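Local coordinates for protein Dye-decolorizing peroxidase (Irpex lacteus, PDB 7D8M) that binds heme b as its cofactor and probably acts as a dye-decolorizing peroxidase, using the heme iron for peroxide-driven oxidation, at residues 24-29 with 150-155; 225-230 with 427-432; 407-412 with 421-426. One frame throughout, in Å; residues are numbered along the deposited sequence.

Interaction 1. Residues 24-29 with 150-155; sequences KEKFVF and VYDLDS
With chi1 at 64°, OG of Ser155 sits between its own backbone N and carbonyl carbon and turns back onto Glu25, while Phe29, its CG beside the backbone N, and Tyr151, its CG opposite its own, run their rings out alongside each other. Ser155 OG gives a hydrogen bond to Glu25 O at 2.7 Å, and the amide of Ser155 bonds that same oxygen from the opposite face of its carbonyl plane, so one residue grips the carbonyl twice. The Phe29 and Tyr151 rings are nearly parallel, planes at 26°, but offset enough that little of one ring lies over the other; they meet along their rims, CD2 of Phe29 lying 3.6 Å from CD2 of Tyr151. Tyr151 O lies in the plane of the Phe29 ring, at its edge, as Leu153 O does for Phe27.

The two strands run antiparallel as neighbours in the sheet of the ferredoxin-like DyP domain, 147-156 being an outer strand and 24-32 an inner one. A classic beta bulge interrupts the ladder where Val150 and Tyr151 both face Phe29: Val150 N bonds Phe29 O at 2.8 Å, whereas Tyr151 N reaches it only weakly.

On the face carrying Lys26, Asp152 and Asp154, the lysine forms a salt-bridge network with both carboxylates, although the exact place of its NZ is uncertain. Asp152 has a second positive partner, Arg136 of helix 129-143, which packs across this face. Phe27 and Phe29, on the other face, pack against Phe221, and Phe27 also touches Ala361 and Val363 of strand 359-366.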
# COMPACT_ATOMS: atom_id res chain seq x y z
N LYS A 24 12.33 -10.41 -3.63
CA LYS A 24 12.51 -9.57 -4.82
C LYS A 24 11.20 -9.49 -5.59
O LYS A 24 10.60 -10.53 -5.88
CB LYS A 24 13.61 -10.12 -5.74
CG LYS A 24 14.89 -10.62 -5.03
CD LYS A 24 15.77 -9.44 -4.56
CE LYS A 24 16.89 -9.92 -3.63
NZ LYS A 24 17.72 -8.79 -3.11
N GLU A 25 10.76 -8.28 -5.93
CA GLU A 25 9.51 -8.11 -6.66
C GLU A 25 9.75 -7.18 -7.84
O GLU A 25 10.17 -6.03 -7.65
CB GLU A 25 8.39 -7.57 -5.76
CG GLU A 25 7.02 -7.73 -6.40
CD GLU A 25 5.86 -7.17 -5.60
OE1 GLU A 25 6.09 -6.62 -4.49
OE2 GLU A 25 4.71 -7.29 -6.08
N LYS A 26 9.48 -7.67 -9.05
CA LYS A 26 9.63 -6.91 -10.28
C LYS A 26 8.25 -6.47 -10.77
O LYS A 26 7.32 -7.28 -10.81
CB LYS A 26 10.32 -7.75 -11.35
CG LYS A 26 10.70 -7.03 -12.64
CD LYS A 26 11.53 -7.97 -13.52
CE LYS A 26 12.65 -7.30 -14.26
NZ LYS A 26 13.52 -6.41 -13.48
N PHE A 27 8.13 -5.20 -11.14
CA PHE A 27 6.89 -4.65 -11.69
C PHE A 27 7.12 -4.36 -13.17
O PHE A 27 7.96 -3.51 -13.50
CB PHE A 27 6.48 -3.37 -10.96
CG PHE A 27 6.12 -3.59 -9.52
CD1 PHE A 27 7.10 -3.64 -8.54
CD2 PHE A 27 4.79 -3.75 -9.14
CE1 PHE A 27 6.78 -3.84 -7.21
CE2 PHE A 27 4.45 -3.96 -7.82
CZ PHE A 27 5.44 -4.01 -6.85
N VAL A 28 6.40 -5.06 -14.04
CA VAL A 28 6.55 -4.89 -15.49
C VAL A 28 5.31 -4.18 -16.01
O VAL A 28 4.25 -4.80 -16.16
CB VAL A 28 6.77 -6.23 -16.20
CG1 VAL A 28 6.98 -5.99 -17.70
CG2 VAL A 28 7.98 -6.95 -15.61
N PHE A 29 5.44 -2.89 -16.31
CA PHE A 29 4.34 -2.10 -16.84
C PHE A 29 4.41 -2.09 -18.36
O PHE A 29 5.49 -1.90 -18.94
CB PHE A 29 4.37 -0.67 -16.29
CG PHE A 29 4.25 -0.59 -14.77
CD1 PHE A 29 3.01 -0.56 -14.15
CD2 PHE A 29 5.39 -0.56 -13.98
CE1 PHE A 29 2.91 -0.49 -12.75
CE2 PHE A 29 5.29 -0.48 -12.59
CZ PHE A 29 4.05 -0.44 -11.97
N VAL A 150 6.87 -0.47 -20.91
CA VAL A 150 7.07 0.97 -20.80
C VAL A 150 7.76 1.37 -19.50
O VAL A 150 8.27 2.50 -19.41
CB VAL A 150 5.72 1.72 -20.95
CG1 VAL A 150 5.06 1.35 -22.29
CG2 VAL A 150 4.80 1.38 -19.81
N TYR A 151 7.81 0.48 -18.51
CA TYR A 151 8.48 0.78 -17.25
C TYR A 151 8.75 -0.53 -16.54
O TYR A 151 7.84 -1.35 -16.41
CB TYR A 151 7.64 1.71 -16.38
CG TYR A 151 8.38 2.23 -15.17
CD1 TYR A 151 9.64 2.81 -15.31
CD2 TYR A 151 7.84 2.14 -13.90
CE1 TYR A 151 10.34 3.30 -14.22
CE2 TYR A 151 8.53 2.62 -12.79
CZ TYR A 151 9.78 3.20 -12.96
OH TYR A 151 10.47 3.67 -11.88
N ASP A 152 9.98 -0.71 -16.06
CA ASP A 152 10.42 -1.98 -15.48
C ASP A 152 11.11 -1.67 -14.15
O ASP A 152 12.26 -1.22 -14.14
CB ASP A 152 11.36 -2.71 -16.44
CG ASP A 152 11.62 -4.16 -16.04
OD1 ASP A 152 11.53 -4.47 -14.85
OD2 ASP A 152 11.93 -4.98 -16.94
N LEU A 153 10.41 -1.90 -13.04
CA LEU A 153 10.88 -1.49 -11.71
C LEU A 153 11.20 -2.71 -10.86
O LEU A 153 10.33 -3.57 -10.65
CB LEU A 153 9.83 -0.61 -11.02
CG LEU A 153 10.17 -0.28 -9.57
CD1 LEU A 153 11.41 0.59 -9.54
CD2 LEU A 153 9.01 0.41 -8.86
N ASP A 154 12.43 -2.79 -10.36
CA ASP A 154 12.82 -3.81 -9.40
C ASP A 154 12.69 -3.27 -7.98
O ASP A 154 13.19 -2.18 -7.68
CB ASP A 154 14.25 -4.28 -9.64
CG ASP A 154 14.40 -5.02 -10.96
OD1 ASP A 154 13.54 -5.88 -11.25
OD2 ASP A 154 15.35 -4.73 -11.71
N SER A 155 12.05 -4.04 -7.12
CA SER A 155 11.97 -3.72 -5.70
C SER A 155 12.56 -4.91 -4.95
O SER A 155 12.61 -6.03 -5.47
CB SER A 155 10.54 -3.45 -5.27
OG SER A 155 9.74 -4.61 -5.42

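Interaction 2. Residues 225-230 with 427-432; sequences KQLVPE and VIISNG. With HEM (protoporphyrin IX containing Fe), chain B.
Residues 225-226 and 428-429 pair as antiparallel strands, Lys225 N bonding Ile429 O and Ile429 N bonding Lys225 O, each at 2.8 Å, and Leu227 N extends the ladder with a bond to Val427 O. From the pair Gln226 and Ile428, which is non-hydrogen-bonded, both side chains leave the sheet side by side toward the heme. Ile428 has CG1 anti to its carbonyl carbon (chi1 -68°) and an extended end, which carries CD1 to 3.4 Å from CAB of the heme vinyl group. Beside it the Gln226 amide lies against the same porphyrin edge, with NE2 3.6 Å from the methyl CMB; NE2 is hydrogen-bonded to Glu166. The strands belong to the second four-stranded antiparallel sheet of the DyP fold, and this edge of it forms a wall of the heme pocket. Ile429, on the face away from the heme, meets Leu227, just past the strand, at an angle through their methyl ends, CD1 to CD1 at 3.9 Å. Leu227 is also the N-cap residue of helix 228-237. Farther along, Asn431 OD1 lies 3.5 Å from Lys225 CB and accepts a hydrogen bond from Lys223 NZ, while a water links Lys225 NZ to Asn431 ND2, the latter weakly.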
# COMPACT_ATOMS: atom_id res chain seq x y z
N LYS A 225 8.88 7.78 -3.76
CA LYS A 225 10.28 8.05 -3.48
C LYS A 225 10.45 8.58 -2.06
O LYS A 225 9.64 9.39 -1.59
CB LYS A 225 10.82 9.07 -4.48
CG LYS A 225 12.23 9.56 -4.24
CD LYS A 225 12.50 10.79 -5.12
CE LYS A 225 13.90 10.77 -5.73
NZ LYS A 225 13.91 11.51 -7.03
N GLN A 226 11.49 8.14 -1.36
CA GLN A 226 11.71 8.49 0.04
C GLN A 226 13.04 9.21 0.23
O GLN A 226 14.08 8.74 -0.25
CB GLN A 226 11.67 7.25 0.94
CG GLN A 226 10.26 6.70 1.15
CD GLN A 226 10.25 5.37 1.88
OE1 GLN A 226 10.09 4.31 1.27
NE2 GLN A 226 10.40 5.41 3.21
N LEU A 227 13.00 10.32 0.98
CA LEU A 227 14.18 11.13 1.29
C LEU A 227 14.56 10.82 2.73
O LEU A 227 14.15 11.52 3.67
CB LEU A 227 13.89 12.62 1.09
CG LEU A 227 13.22 13.04 -0.22
CD1 LEU A 227 13.10 14.56 -0.33
CD2 LEU A 227 13.97 12.43 -1.44
N VAL A 228 15.36 9.78 2.91
CA VAL A 228 15.64 9.23 4.24
C VAL A 228 16.57 10.13 5.04
O VAL A 228 16.27 10.43 6.22
CB VAL A 228 16.20 7.81 4.13
CG1 VAL A 228 16.42 7.21 5.51
CG2 VAL A 228 15.27 6.94 3.31
N PRO A 229 17.72 10.58 4.50
CA PRO A 229 18.57 11.47 5.30
C PRO A 229 17.88 12.77 5.63
O PRO A 229 18.07 13.30 6.72
CB PRO A 229 19.81 11.69 4.42
CG PRO A 229 19.74 10.62 3.35
CD PRO A 229 18.29 10.39 3.14
N GLU A 230 17.06 13.28 4.71
CA GLU A 230 16.28 14.48 4.99
C GLU A 230 15.36 14.25 6.19
O GLU A 230 15.29 15.07 7.11
CB GLU A 230 15.48 14.85 3.75
CG GLU A 230 16.32 15.44 2.62
CD GLU A 230 16.99 14.38 1.73
OE1 GLU A 230 16.96 13.17 2.04
OE2 GLU A 230 17.57 14.78 0.70
N VAL A 427 9.03 14.37 2.75
CA VAL A 427 10.01 13.28 2.75
C VAL A 427 9.60 12.12 1.86
O VAL A 427 10.40 11.20 1.65
CB VAL A 427 10.29 12.78 4.18
CG1 VAL A 427 10.96 13.88 5.00
CG2 VAL A 427 9.00 12.33 4.83
N ILE A 428 8.37 12.14 1.35
CA ILE A 428 7.86 11.15 0.41
C ILE A 428 7.36 11.91 -0.80
O ILE A 428 6.54 12.83 -0.67
CB ILE A 428 6.74 10.31 1.04
CG1 ILE A 428 7.31 9.42 2.14
CG2 ILE A 428 6.03 9.48 -0.02
CD1 ILE A 428 6.27 8.73 2.95
N ILE A 429 7.87 11.55 -1.97
CA ILE A 429 7.53 12.25 -3.21
C ILE A 429 6.91 11.22 -4.14
O ILE A 429 7.52 10.18 -4.42
CB ILE A 429 8.77 12.91 -3.84
CG1 ILE A 429 9.25 14.05 -2.93
CG2 ILE A 429 8.44 13.45 -5.21
CD1 ILE A 429 10.57 14.61 -3.32
N SER A 430 5.69 11.50 -4.58
CA SER A 430 5.00 10.60 -5.50
C SER A 430 5.62 10.70 -6.88
O SER A 430 5.67 11.78 -7.46
CB SER A 430 3.52 10.93 -5.57
OG SER A 430 2.88 10.12 -6.54
N ASN A 431 6.12 9.57 -7.39
CA ASN A 431 6.50 9.47 -8.79
C ASN A 431 5.39 8.88 -9.64
O ASN A 431 5.64 8.43 -10.77
CB ASN A 431 7.78 8.62 -8.95
CG ASN A 431 8.99 9.24 -8.26
OD1 ASN A 431 9.85 8.52 -7.76
ND2 ASN A 431 9.07 10.56 -8.24
N GLY A 432 4.17 8.84 -9.12
CA GLY A 432 3.03 8.39 -9.89
C GLY A 432 2.86 6.88 -9.95
O GLY A 432 3.57 6.10 -9.32
CHA HEM B . 0.91 1.47 8.04
CHB HEM B . 4.97 3.42 6.26
CHC HEM B . 2.49 4.94 2.36
CHD HEM B . -1.64 3.42 4.38
C1A HEM B . 2.22 1.84 7.89
C2A HEM B . 3.31 1.49 8.79
C3A HEM B . 4.44 2.03 8.28
C4A HEM B . 4.10 2.72 7.06
CMA HEM B . 5.87 1.95 8.86
CAA HEM B . 3.16 0.64 10.08
CBA HEM B . 3.33 -0.84 9.76
CGA HEM B . 1.98 -1.54 9.68
O1A HEM B . 1.07 -1.19 10.46
O2A HEM B . 1.83 -2.48 8.85
C1B HEM B . 4.65 3.97 5.04
C2B HEM B . 5.60 4.54 4.11
C3B HEM B . 4.91 4.97 3.04
C4B HEM B . 3.52 4.66 3.25
CMB HEM B . 7.13 4.64 4.40
CAB HEM B . 5.42 5.63 1.74
CBB HEM B . 6.69 5.56 1.32
C1C HEM B . 1.14 4.73 2.59
C2C HEM B . 0.04 5.18 1.75
C3C HEM B . -1.11 4.75 2.31
C4C HEM B . -0.76 4.04 3.53
CMC HEM B . 0.24 5.97 0.44
CAC HEM B . -2.57 4.96 1.85
CBC HEM B . -2.96 5.97 1.06
C1D HEM B . -1.30 2.66 5.48
C2D HEM B . -2.17 1.77 6.24
C3D HEM B . -1.47 1.24 7.24
C4D HEM B . -0.12 1.77 7.16
CMD HEM B . -3.66 1.49 5.97
CAD HEM B . -2.00 0.26 8.30
CBD HEM B . -2.58 1.07 9.47
CGD HEM B . -3.22 0.18 10.51
O1D HEM B . -3.05 0.47 11.72
O2D HEM B . -3.90 -0.81 10.13
NA HEM B . 2.74 2.59 6.86
NB HEM B . 3.38 4.05 4.48
NC HEM B . 0.61 4.05 3.66
ND HEM B . -0.04 2.62 6.06
FE HEM B . 1.66 3.48 5.33
O HOH W 1 11.22 13.03 -7.77

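Interaction 3. Residues 407-412 with 421-426; sequences PRETFG and SFTVPQ
Backbone hydrogen bonds join the two segments as a short antiparallel hairpin, the axes of 409-411 and 421-423 running at 151° to each other. Thr410 and Phe422 form the hydrogen-bonded pair, Thr410 N giving to Phe422 O at 2.9 Å and Phe422 N to Thr410 O at 2.8 Å. Past the strands, Val424 N reaches Arg408 O nearly straight down its carbonyl bond, at 3.0 Å. Arg408 is itself the centre of an inverse gamma turn, closed by Glu409 N on Pro407 O.

Among side chain to backbone bonds, the guanidinium of Arg408 does the work. A bend at chi3 (54°) folds the chain round, so that NE gives to Val424 O at 3.0 Å and NH2 to Pro425 O at 2.9 Å; both donors stand above the planes of the carbonyls they meet. NH2 also passes 3.2 Å from CG1 of Val424. The same group bonds Pro400 O through NH2 and Gly403 O through NH1, tying the hairpin to the preceding loop. With an alanine here, the carbonyls of Val424 and Pro425 would probably lose these donors and the 424-426 segment would be freer to shift.

Between side chains, Ser421 OG donates to Glu409 OE2 at 2.6 Å, using the anti lone pair of the carboxylate. The Glu409 chain is extended, with CG anti to the backbone N (chi1 -159°), which carries its carboxylate along to the serine.

Apolar contacts are fewer: CE1 of Phe411 lies 3.6 Å from Ser421 CB, while Phe422 and Val424 turn to Tyr234 of helix 228-237.

One cation thus serves four backbone carbonyls, two of them across the hairpin, and the negative ends of their dipoles are likely to stabilise its positive charge.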
# COMPACT_ATOMS: atom_id res chain seq x y z
N PRO A 407 -0.19 23.05 2.72
CA PRO A 407 1.00 23.21 3.58
C PRO A 407 1.06 22.09 4.61
O PRO A 407 0.08 21.77 5.28
CB PRO A 407 0.79 24.57 4.24
CG PRO A 407 -0.63 24.91 4.00
CD PRO A 407 -0.99 24.29 2.70
N ARG A 408 2.24 21.46 4.71
CA ARG A 408 2.38 20.22 5.47
C ARG A 408 2.56 20.55 6.95
O ARG A 408 3.62 20.35 7.56
CB ARG A 408 3.52 19.38 4.91
CG ARG A 408 3.03 18.31 3.94
CD ARG A 408 4.17 17.60 3.23
NE ARG A 408 5.16 17.04 4.16
CZ ARG A 408 5.01 15.89 4.81
NH1 ARG A 408 3.91 15.16 4.63
NH2 ARG A 408 5.96 15.46 5.62
N GLU A 409 1.48 21.07 7.53
CA GLU A 409 1.43 21.38 8.95
C GLU A 409 0.67 20.29 9.69
O GLU A 409 -0.47 19.96 9.33
CB GLU A 409 0.77 22.73 9.20
CG GLU A 409 1.13 23.33 10.55
CD GLU A 409 0.51 24.70 10.79
OE1 GLU A 409 -0.49 25.04 10.12
OE2 GLU A 409 1.03 25.42 11.66
N THR A 410 1.29 19.75 10.75
CA THR A 410 0.71 18.70 11.58
C THR A 410 0.78 19.14 13.04
O THR A 410 1.84 19.57 13.50
CB THR A 410 1.48 17.38 11.41
OG1 THR A 410 1.51 16.99 10.01
CG2 THR A 410 0.83 16.28 12.27
N PHE A 411 -0.34 19.02 13.76
CA PHE A 411 -0.39 19.30 15.20
C PHE A 411 -0.41 18.00 16.01
O PHE A 411 -0.59 16.90 15.47
CB PHE A 411 -1.61 20.15 15.54
CG PHE A 411 -1.63 21.51 14.88
CD1 PHE A 411 -1.22 22.64 15.58
CD2 PHE A 411 -2.08 21.65 13.57
CE1 PHE A 411 -1.24 23.89 14.97
CE2 PHE A 411 -2.09 22.88 12.96
CZ PHE A 411 -1.68 24.02 13.66
N GLY A 412 -0.21 18.15 17.32
CA GLY A 412 -0.34 17.05 18.27
C GLY A 412 0.85 16.13 18.40
O GLY A 412 0.79 15.18 19.19
N SER A 421 2.70 23.25 16.46
CA SER A 421 2.68 22.86 15.06
C SER A 421 4.05 22.35 14.63
O SER A 421 5.09 22.84 15.08
CB SER A 421 2.25 24.04 14.20
OG SER A 421 2.86 24.01 12.93
N PHE A 422 4.04 21.34 13.76
CA PHE A 422 5.23 20.86 13.07
C PHE A 422 4.99 21.02 11.58
O PHE A 422 4.04 20.45 11.04
CB PHE A 422 5.53 19.40 13.40
CG PHE A 422 6.05 19.19 14.79
CD1 PHE A 422 5.17 19.09 15.86
CD2 PHE A 422 7.41 19.08 15.02
CE1 PHE A 422 5.65 18.89 17.14
CE2 PHE A 422 7.90 18.89 16.31
CZ PHE A 422 7.01 18.79 17.37
N THR A 423 5.84 21.79 10.91
CA THR A 423 5.82 21.88 9.45
C THR A 423 6.88 20.90 8.95
O THR A 423 8.08 21.18 9.00
CB THR A 423 6.07 23.29 8.97
OG1 THR A 423 5.04 24.14 9.47
CG2 THR A 423 6.05 23.33 7.45
N VAL A 424 6.42 19.75 8.49
CA VAL A 424 7.31 18.64 8.14
C VAL A 424 7.68 18.78 6.67
O VAL A 424 6.79 18.90 5.82
CB VAL A 424 6.62 17.30 8.44
CG1 VAL A 424 7.61 16.15 8.32
CG2 VAL A 424 5.97 17.37 9.84
N PRO A 425 8.97 18.81 6.34
CA PRO A 425 9.36 18.82 4.93
C PRO A 425 8.82 17.59 4.23
O PRO A 425 8.54 16.56 4.85
CB PRO A 425 10.89 18.80 4.98
CG PRO A 425 11.21 18.20 6.31
CD PRO A 425 10.13 18.67 7.23
N GLN A 426 8.63 17.70 2.93
CA GLN A 426 8.15 16.57 2.16
C GLN A 426 9.26 15.52 2.12
O GLN A 426 10.33 15.76 1.56
CB GLN A 426 7.74 17.03 0.77
CG GLN A 426 7.25 15.93 -0.15
CD GLN A 426 6.49 16.51 -1.33
OE1 GLN A 426 7.06 17.24 -2.14
NE2 GLN A 426 5.20 16.19 -1.42

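Overall arrangement
The contacts come in series from interaction 1 to interaction 2, whereas the hairpin of interaction 3 forms just before strand 428-438 and lies within the long chain excursion between the two halves of interaction 2. Interactions 2 and 3 touch, Leu227 CD1 packing 3.6 Å from Gln426 O, with centres about 16 Å apart. Interaction 1 belongs to the other four-stranded sheet; its nearest atoms stay about 6 Å from interaction 2 and about 17 Å from interaction 3. Interaction 2 meets the heme directly, and its Ile428 side chain is about 7 Å from that of the axial His312. The Arg408 and Leu153 side chains remain about 10 and 12 Å from the heme.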